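Local structure of AGR_C_4470p (Agrobacterium tumefaciens str. C58, 2HQV) at residues 54-59 with 148-153; 73-78 with 132-137; 112-115 with 119-122. The protein is of unknown function but belongs to the ChuX/HutX haem-utilisation family and may therefore take part in binding or handling haem. One frame throughout, in Å; residues are numbered along the deposited sequence.

Contact 1: residues 54-59 with 148-153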
loop_
_atom_site.group_PDB
_atom_site.type_symbol
_atom_site.label_atom_id
_atom_site.label_comp_id
_atom_site.label_asym_id
_atom_site.label_seq_id
_atom_site.Cartn_x
_atom_site.Cartn_y
_atom_site.Cartn_z
ATOM N N GLU A 54 6.545 -2.908 18.285
ATOM C CA GLU A 54 7.426 -2.847 19.445
ATOM C C GLU A 54 7.521 -1.423 19.986
ATOM O O GLU A 54 7.724 -1.219 21.182
ATOM C CB GLU A 54 8.811 -3.389 19.080
ATOM C CG GLU A 54 8.776 -4.859 18.668
ATOM C CD GLU A 54 10.135 -5.405 18.271
ATOM O OE1 GLU A 54 11.064 -5.350 19.103
ATOM O OE2 GLU A 54 10.273 -5.892 17.129
ATOM N N ILE A 55 7.359 -0.443 19.104
ATOM C CA ILE A 55 7.403 0.959 19.500
ATOM C C ILE A 55 6.030 1.297 20.105
ATOM O O ILE A 55 5.918 2.110 21.026
ATOM C CB ILE A 55 7.710 1.861 18.273
ATOM C CG1 ILE A 55 8.295 3.198 18.728
ATOM C CG2 ILE A 55 6.450 2.086 17.448
ATOM C CD1 ILE A 55 7.311 4.121 19.385
ATOM N N LEU A 56 4.994 0.646 19.586
ATOM C CA LEU A 56 3.633 0.829 20.070
ATOM C C LEU A 56 3.534 0.323 21.513
ATOM O O LEU A 56 2.953 0.981 22.373
ATOM C CB LEU A 56 2.657 0.057 19.172
ATOM C CG LEU A 56 1.707 0.840 18.253
ATOM C CD1 LEU A 56 2.456 1.900 17.472
ATOM C CD2 LEU A 56 1.007 -0.139 17.311
ATOM N N ALA A 57 4.114 -0.844 21.776
ATOM C CA ALA A 57 4.079 -1.422 23.119
ATOM C C ALA A 57 4.908 -0.604 24.115
ATOM O O ALA A 57 4.887 -0.864 25.316
ATOM C CB ALA A 57 4.586 -2.864 23.080
ATOM N N ILE A 58 5.622 0.394 23.606
ATOM C CA ILE A 58 6.470 1.236 24.442
ATOM C C ILE A 58 5.882 2.628 24.729
ATOM O O ILE A 58 6.414 3.383 25.550
ATOM C CB ILE A 58 7.891 1.325 23.796
ATOM C CG1 ILE A 58 8.792 0.257 24.415
ATOM C CG2 ILE A 58 8.498 2.696 23.966
ATOM C CD1 ILE A 58 8.259 -1.151 24.297
ATOM N N LEU A 59 4.775 2.953 24.067
ATOM C CA LEU A 59 4.101 4.239 24.258
ATOM C C LEU A 59 3.436 4.302 25.632
ATOM O O LEU A 59 3.220 3.272 26.271
ATOM C CB LEU A 59 3.029 4.431 23.180
ATOM C CG LEU A 59 3.334 5.168 21.871
ATOM C CD1 LEU A 59 4.729 4.860 21.381
ATOM C CD2 LEU A 59 2.285 4.771 20.836
ATOM N N TRP A 148 -5.172 0.659 14.032
ATOM C CA TRP A 148 -4.163 -0.081 13.291
ATOM C C TRP A 148 -4.443 -1.581 13.218
ATOM O O TRP A 148 -4.497 -2.256 14.243
ATOM C CB TRP A 148 -2.793 0.106 13.955
ATOM C CG TRP A 148 -2.241 1.505 13.927
ATOM C CD1 TRP A 148 -2.942 2.676 14.032
ATOM C CD2 TRP A 148 -0.859 1.873 13.838
ATOM N NE1 TRP A 148 -2.081 3.746 14.008
ATOM C CE2 TRP A 148 -0.798 3.282 13.887
ATOM C CE3 TRP A 148 0.335 1.146 13.711
ATOM C CZ2 TRP A 148 0.412 3.983 13.831
ATOM C CZ3 TRP A 148 1.542 1.846 13.651
ATOM C CH2 TRP A 148 1.568 3.248 13.706
ATOM N N PHE A 149 -4.619 -2.104 12.014
ATOM C CA PHE A 149 -4.817 -3.537 11.860
ATOM C C PHE A 149 -3.402 -4.078 11.644
ATOM O O PHE A 149 -2.780 -3.820 10.617
ATOM C CB PHE A 149 -5.736 -3.829 10.671
ATOM C CG PHE A 149 -7.185 -3.548 10.961
ATOM C CD1 PHE A 149 -7.607 -2.253 11.244
ATOM C CD2 PHE A 149 -8.114 -4.585 11.017
ATOM C CE1 PHE A 149 -8.933 -1.986 11.586
ATOM C CE2 PHE A 149 -9.446 -4.333 11.359
ATOM C CZ PHE A 149 -9.856 -3.029 11.645
HETATM N N MSE A 150 -2.890 -4.791 12.645
HETATM C CA MSE A 150 -1.529 -5.334 12.610
HETATM C C MSE A 150 -1.417 -6.729 12.002
HETATM O O MSE A 150 -2.336 -7.540 12.115
HETATM C CB MSE A 150 -0.952 -5.411 14.028
HETATM C CG MSE A 150 -1.207 -4.201 14.912
HETATM SE SE MSE A 150 -0.403 -2.601 14.219
HETATM C CE MSE A 150 1.470 -3.155 14.170
ATOM N N ASN A 151 -0.279 -7.005 11.369
ATOM C CA ASN A 151 -0.038 -8.324 10.796
ATOM C C ASN A 151 0.832 -9.113 11.784
ATOM O O ASN A 151 1.204 -8.597 12.840
ATOM C CB ASN A 151 0.662 -8.227 9.433
ATOM C CG ASN A 151 1.966 -7.447 9.489
ATOM O OD1 ASN A 151 2.745 -7.580 10.432
ATOM N ND2 ASN A 151 2.215 -6.640 8.465
ATOM N N ALA A 152 1.155 -10.355 11.442
ATOM C CA ALA A 152 1.962 -11.197 12.318
ATOM C C ALA A 152 3.388 -10.679 12.492
ATOM O O ALA A 152 4.058 -11.014 13.467
ATOM C CB ALA A 152 1.985 -12.636 11.791
ATOM N N ALA A 153 3.845 -9.853 11.558
ATOM C CA ALA A 153 5.195 -9.304 11.634
ATOM C C ALA A 153 5.295 -7.995 12.430
ATOM O O ALA A 153 6.333 -7.335 12.416
ATOM C CB ALA A 153 5.749 -9.103 10.238
#
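Leu-56, in short helix 52-56, lays its forked end on the indole of Trp-148, packing the helix against one face of the protein's large antiparallel sheet. The two methyls share the six-membered ring: CD1 of Leu-56 sits over its face, 3.9 Å from CZ3 of Trp-148, while CD2 of Leu-56 reaches CE3 of Trp-148, also at 3.9 Å. A branched leucine suits a flat indole because two methyls can rest along it at once. The pyrrole nitrogen of Trp-148 looks elsewhere, bonding to the hydroxyl of Ser-146, and the ring also meets Lys-159 in a cation-pi contact. Phe-149 turns to the opposite face of the sheet, as the next residue of a strand must, and packs there on Ile-75 and Met-79 of helix 72-79. Met-150, present as selenomethionine, returns to the side of the helix. Its chi2 of -62° folds the selenium back toward the strand, in plane at the edge of the Trp-148 ring; SE of Met-150 meets CD2 of Leu-56 tip to tip at 4.2 Å. All three touching residues are buried, so their apolar character fits. Beyond them the chain turns, and OD1 of Asn-151, which also accepts a hydrogen bond from N of Gly-155, takes a weak, bent one from N of Ala-153, 2.8 Å long with an angle of 121° at the hydrogen.

Contact 2: residues 73-78 with 132-137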
loop_
_atom_site.group_PDB
_atom_site.type_symbol
_atom_site.label_atom_id
_atom_site.label_comp_id
_atom_site.label_asym_id
_atom_site.label_seq_id
_atom_site.Cartn_x
_atom_site.Cartn_y
_atom_site.Cartn_z
ATOM N N ASP A 73 -14.151 -8.458 12.313
ATOM C CA ASP A 73 -15.486 -8.164 11.789
ATOM C C ASP A 73 -16.296 -7.187 12.644
ATOM O O ASP A 73 -16.951 -6.290 12.114
ATOM C CB ASP A 73 -16.273 -9.469 11.630
ATOM C CG ASP A 73 -15.926 -10.205 10.354
ATOM O OD1 ASP A 73 -14.729 -10.312 10.025
ATOM O OD2 ASP A 73 -16.859 -10.682 9.680
ATOM N N ALA A 74 -16.267 -7.364 13.960
ATOM C CA ALA A 74 -17.021 -6.482 14.850
ATOM C C ALA A 74 -16.509 -5.050 14.760
ATOM O O ALA A 74 -17.291 -4.091 14.719
ATOM C CB ALA A 74 -16.923 -6.976 16.293
ATOM N N ILE A 75 -15.190 -4.905 14.729
ATOM C CA ILE A 75 -14.583 -3.586 14.657
ATOM C C ILE A 75 -14.850 -2.921 13.312
ATOM O O ILE A 75 -15.171 -1.731 13.256
ATOM C CB ILE A 75 -13.068 -3.673 14.960
ATOM C CG1 ILE A 75 -12.884 -4.055 16.439
ATOM C CG2 ILE A 75 -12.376 -2.343 14.650
ATOM C CD1 ILE A 75 -11.443 -4.351 16.860
ATOM N N TRP A 76 -14.734 -3.684 12.230
ATOM C CA TRP A 76 -15.001 -3.136 10.906
ATOM C C TRP A 76 -16.459 -2.671 10.827
ATOM O O TRP A 76 -16.742 -1.575 10.355
ATOM C CB TRP A 76 -14.730 -4.190 9.829
ATOM C CG TRP A 76 -14.864 -3.668 8.446
ATOM C CD1 TRP A 76 -15.988 -3.676 7.670
ATOM C CD2 TRP A 76 -13.843 -3.030 7.666
ATOM N NE1 TRP A 76 -15.731 -3.083 6.459
ATOM C CE2 TRP A 76 -14.425 -2.671 6.429
ATOM C CE3 TRP A 76 -12.495 -2.717 7.897
ATOM C CZ2 TRP A 76 -13.702 -2.025 5.415
ATOM C CZ3 TRP A 76 -11.773 -2.071 6.889
ATOM C CH2 TRP A 76 -12.384 -1.729 5.665
ATOM N N ASN A 77 -17.382 -3.511 11.288
ATOM C CA ASN A 77 -18.803 -3.159 11.261
ATOM C C ASN A 77 -19.034 -1.892 12.084
ATOM O O ASN A 77 -19.786 -0.999 11.689
ATOM C CB ASN A 77 -19.653 -4.300 11.830
ATOM C CG ASN A 77 -21.121 -3.926 11.946
ATOM O OD1 ASN A 77 -21.786 -3.667 10.942
ATOM N ND2 ASN A 77 -21.633 -3.886 13.176
ATOM N N GLU A 78 -18.373 -1.828 13.231
ATOM C CA GLU A 78 -18.475 -0.685 14.122
ATOM C C GLU A 78 -18.035 0.590 13.395
ATOM O O GLU A 78 -18.757 1.593 13.365
ATOM C CB GLU A 78 -17.587 -0.917 15.349
ATOM C CG GLU A 78 -17.867 -0.009 16.516
ATOM C CD GLU A 78 -19.181 -0.341 17.197
ATOM O OE1 GLU A 78 -19.258 -1.392 17.871
ATOM O OE2 GLU A 78 -20.136 0.444 17.047
ATOM N N ILE A 132 -5.408 -5.709 16.491
ATOM C CA ILE A 132 -6.002 -4.456 16.041
ATOM C C ILE A 132 -5.722 -3.500 17.192
ATOM O O ILE A 132 -6.254 -3.671 18.290
ATOM C CB ILE A 132 -7.519 -4.610 15.813
ATOM C CG1 ILE A 132 -7.763 -5.668 14.729
ATOM C CG2 ILE A 132 -8.127 -3.263 15.390
ATOM C CD1 ILE A 132 -9.183 -6.119 14.620
ATOM N N THR A 133 -4.869 -2.513 16.943
ATOM C CA THR A 133 -4.471 -1.566 17.981
ATOM C C THR A 133 -4.995 -0.152 17.791
ATOM O O THR A 133 -4.778 0.469 16.747
ATOM C CB THR A 133 -2.938 -1.482 18.069
ATOM O OG1 THR A 133 -2.397 -2.808 18.128
ATOM C CG2 THR A 133 -2.517 -0.678 19.307
ATOM N N PHE A 134 -5.668 0.345 18.827
ATOM C CA PHE A 134 -6.224 1.690 18.827
ATOM C C PHE A 134 -5.132 2.613 19.355
ATOM O O PHE A 134 -4.741 2.520 20.523
ATOM C CB PHE A 134 -7.465 1.750 19.731
ATOM C CG PHE A 134 -8.586 0.866 19.275
ATOM C CD1 PHE A 134 -8.520 -0.515 19.445
ATOM C CD2 PHE A 134 -9.700 1.413 18.646
ATOM C CE1 PHE A 134 -9.546 -1.340 18.995
ATOM C CE2 PHE A 134 -10.735 0.604 18.189
ATOM C CZ PHE A 134 -10.663 -0.779 18.360
ATOM N N VAL A 135 -4.635 3.490 18.485
ATOM C CA VAL A 135 -3.559 4.410 18.839
ATOM C C VAL A 135 -4.086 5.828 19.055
ATOM O O VAL A 135 -4.658 6.441 18.159
ATOM C CB VAL A 135 -2.477 4.399 17.738
ATOM C CG1 VAL A 135 -1.300 5.281 18.129
ATOM C CG2 VAL A 135 -2.014 2.959 17.495
ATOM N N ASP A 136 -3.886 6.330 20.269
ATOM C CA ASP A 136 -4.350 7.655 20.668
ATOM C C ASP A 136 -3.137 8.385 21.245
ATOM O O ASP A 136 -2.789 8.199 22.409
ATOM C CB ASP A 136 -5.446 7.494 21.736
ATOM C CG ASP A 136 -5.983 8.820 22.248
ATOM O OD1 ASP A 136 -5.376 9.878 21.962
ATOM O OD2 ASP A 136 -7.023 8.796 22.950
ATOM N N ARG A 137 -2.493 9.199 20.420
ATOM C CA ARG A 137 -1.315 9.907 20.867
ATOM C C ARG A 137 -1.065 11.226 20.181
ATOM O O ARG A 137 -1.616 11.533 19.124
ATOM C CB ARG A 137 -0.066 9.048 20.684
ATOM C CG ARG A 137 0.143 8.563 19.265
ATOM C CD ARG A 137 1.368 7.671 19.163
ATOM N NE ARG A 137 2.614 8.433 19.197
ATOM C CZ ARG A 137 3.176 9.008 18.134
ATOM N NH1 ARG A 137 2.613 8.910 16.935
ATOM N NH2 ARG A 137 4.297 9.701 18.277
#
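Ile-75 carries the helix side of this contact through a single methyl, CD1, which reaches Ile-132 and Phe-134 on strand 129-139. The interaction is wholly apolar, with no hydrogen bond between the segments. Ile-75 and Ile-132 meet tip to tip: CD1 of Ile-75 lies 3.6 Å from CD1 of Ile-132 and 3.8 Å from its CG2, caught between the two branches of the strand isoleucine. The helix side chain is stretched out, with chi2 at 173°, which carries its end methyl well clear of the helix backbone and lets it bridge a gap of 8.7 Å between CA of Ile-75 and CA of Ile-132. The long CG1 arm of Ile-75 thus suits a reach from helix to sheet, while beta-branched Ile-132 suits an extended strand and offers two branches to receive the methyl. Against the aromatic ring the same methyl comes in at the edge, near the ring plane, with CD1 of Ile-75 4.0 Å from CZ of Phe-134.

The helix bonds within itself, as in the 2.9 Å bond from N of Asn-77 to O of Asp-73, while residues 132-137 bond to the strands flanking them. Polar side chains lie off the contact: Asp-73 forms a salt bridge with Lys-126, and Thr-133, on the other face of the strand, bonds to Ser-66.

The whole is a helix laid on an antiparallel sheet. Helix 72-79 covers the face bearing Ile-132, Phe-134 and Phe-149, and helix 172-185 lies on the same face, its Phe-178, Leu-181 and Phe-185 packing on Phe-134, so that this phenylalanine joins both helices to strand 129-139.

Contact 3: residues 112-115 with 119-122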
loop_
_atom_site.group_PDB
_atom_site.type_symbol
_atom_site.label_atom_id
_atom_site.label_comp_id
_atom_site.label_asym_id
_atom_site.label_seq_id
_atom_site.Cartn_x
_atom_site.Cartn_y
_atom_site.Cartn_z
ATOM N N PHE A 112 -10.844 -10.428 2.803
ATOM C CA PHE A 112 -12.025 -9.636 3.082
ATOM C C PHE A 112 -12.113 -8.673 1.902
ATOM O O PHE A 112 -11.334 -7.719 1.791
ATOM C CB PHE A 112 -11.819 -8.894 4.410
ATOM C CG PHE A 112 -13.057 -8.250 4.957
ATOM C CD1 PHE A 112 -14.129 -9.024 5.391
ATOM C CD2 PHE A 112 -13.140 -6.863 5.074
ATOM C CE1 PHE A 112 -15.262 -8.430 5.932
ATOM C CE2 PHE A 112 -14.268 -6.254 5.614
ATOM C CZ PHE A 112 -15.334 -7.037 6.045
ATOM N N ASN A 113 -13.057 -8.951 1.011
ATOM C CA ASN A 113 -13.259 -8.165 -0.189
ATOM C C ASN A 113 -14.267 -7.046 0.054
ATOM O O ASN A 113 -15.461 -7.286 0.249
ATOM C CB ASN A 113 -13.707 -9.106 -1.305
ATOM C CG ASN A 113 -12.800 -10.328 -1.414
ATOM O OD1 ASN A 113 -13.268 -11.462 -1.505
ATOM N ND2 ASN A 113 -11.492 -10.094 -1.400
ATOM N N ILE A 114 -13.763 -5.818 0.043
ATOM C CA ILE A 114 -14.587 -4.645 0.302
ATOM C C ILE A 114 -14.920 -3.828 -0.937
ATOM O O ILE A 114 -14.031 -3.351 -1.646
ATOM C CB ILE A 114 -13.906 -3.716 1.324
ATOM C CG1 ILE A 114 -12.466 -3.422 0.883
ATOM C CG2 ILE A 114 -13.946 -4.353 2.708
ATOM C CD1 ILE A 114 -11.750 -2.398 1.757
ATOM N N HIS A 115 -16.214 -3.666 -1.184
ATOM C CA HIS A 115 -16.703 -2.903 -2.323
ATOM C C HIS A 115 -18.078 -2.333 -1.984
ATOM O O HIS A 115 -18.958 -3.047 -1.499
ATOM C CB HIS A 115 -16.806 -3.793 -3.566
ATOM C CG HIS A 115 -15.490 -4.329 -4.043
ATOM N ND1 HIS A 115 -14.472 -3.514 -4.492
ATOM C CD2 HIS A 115 -15.029 -5.599 -4.149
ATOM C CE1 HIS A 115 -13.441 -4.258 -4.855
ATOM N NE2 HIS A 115 -13.755 -5.526 -4.657
ATOM N N PRO A 119 -15.005 5.356 -2.369
ATOM C CA PRO A 119 -13.777 5.227 -3.156
ATOM C C PRO A 119 -12.813 4.234 -2.505
ATOM O O PRO A 119 -11.836 3.817 -3.120
ATOM C CB PRO A 119 -13.227 6.649 -3.175
ATOM C CG PRO A 119 -13.701 7.214 -1.867
ATOM C CD PRO A 119 -15.131 6.711 -1.807
ATOM N N ILE A 120 -13.093 3.865 -1.260
ATOM C CA ILE A 120 -12.255 2.904 -0.543
ATOM C C ILE A 120 -12.723 1.512 -0.944
ATOM O O ILE A 120 -13.807 1.086 -0.559
ATOM C CB ILE A 120 -12.400 3.046 0.991
ATOM C CG1 ILE A 120 -11.872 4.407 1.442
ATOM C CG2 ILE A 120 -11.637 1.913 1.705
ATOM C CD1 ILE A 120 -12.075 4.675 2.924
ATOM N N GLY A 121 -11.912 0.810 -1.725
ATOM C CA GLY A 121 -12.279 -0.527 -2.147
ATOM C C GLY A 121 -11.066 -1.416 -2.346
ATOM O O GLY A 121 -9.924 -0.958 -2.282
ATOM N N GLY A 122 -11.312 -2.695 -2.589
ATOM C CA GLY A 122 -10.211 -3.611 -2.791
ATOM C C GLY A 122 -10.309 -4.892 -1.999
ATOM O O GLY A 122 -11.396 -5.455 -1.832
#
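Ile-114 and Gly-122 face each other as an antiparallel hydrogen-bonded pair in a beta hairpin, where strand 111-114 returns through a loop toward strand 123-124. The side chain of Ile-114 rises from the sheet and bends over its glycine partner. With chi1 at 51°, CG1 lies between the backbone N and the carbonyl carbon, a crowded position that sets it beside the Gly-122 backbone, 3.6 Å from O of Gly-122. Glycine suits this place because of its backbone: at phi 132° and psi -140° a beta carbon would press on the carbonyl oxygen of Gly-121. The end of Ile-114 points on toward Ile-120, where CD1 of Ile-114 and CG2 of Ile-120 pack loosely at 4.3 Å; Ile-120 sends its own end away, into Val-98, Ile-85 and Met-87 of the large sheet.

His-115, the next residue, leans its imidazole toward the same glycine, bringing CE1 of His-115 to 3.5 Å from N of Gly-122. This is packing, and the ring also meets that of His-123 almost at right angles. Glu-97 of the second subunit packs on His-115, and Gly-121 pairs with a strand of that subunit, so the hairpin takes part in the dimer interface.

Two backbone bonds close the pair. N of Ile-114 gives to O of Gly-122 at 3.0 Å, and N of Gly-122 returns a bond of 3.0 Å to O of Ile-114. The same oxygen of Ile-114 receives a CH...O contact from CA of Gly-121 at 3.4 Å.

Overall arrangement
Contacts 1 and 2 belong to the core and use neighbouring strands of one sheet, but they occupy its opposite faces: helix 52-56 packs on one, helix 72-79 on the other. A probable backbone hydrogen bond from N of Thr-133 to O of Trp-148, 2.7 Å long, joins the two directly. Both are purely apolar across their segments, as befits helices resting on a sheet. Contact 3, about 17 Å from contact 2 and 24 Å from contact 1 between centres, lies in the smaller sheet toward the dimer interface, and there backbone hydrogen bonds dominate. Trp-76 links it to contact 2, its indole packing against Phe-112 and Ile-114.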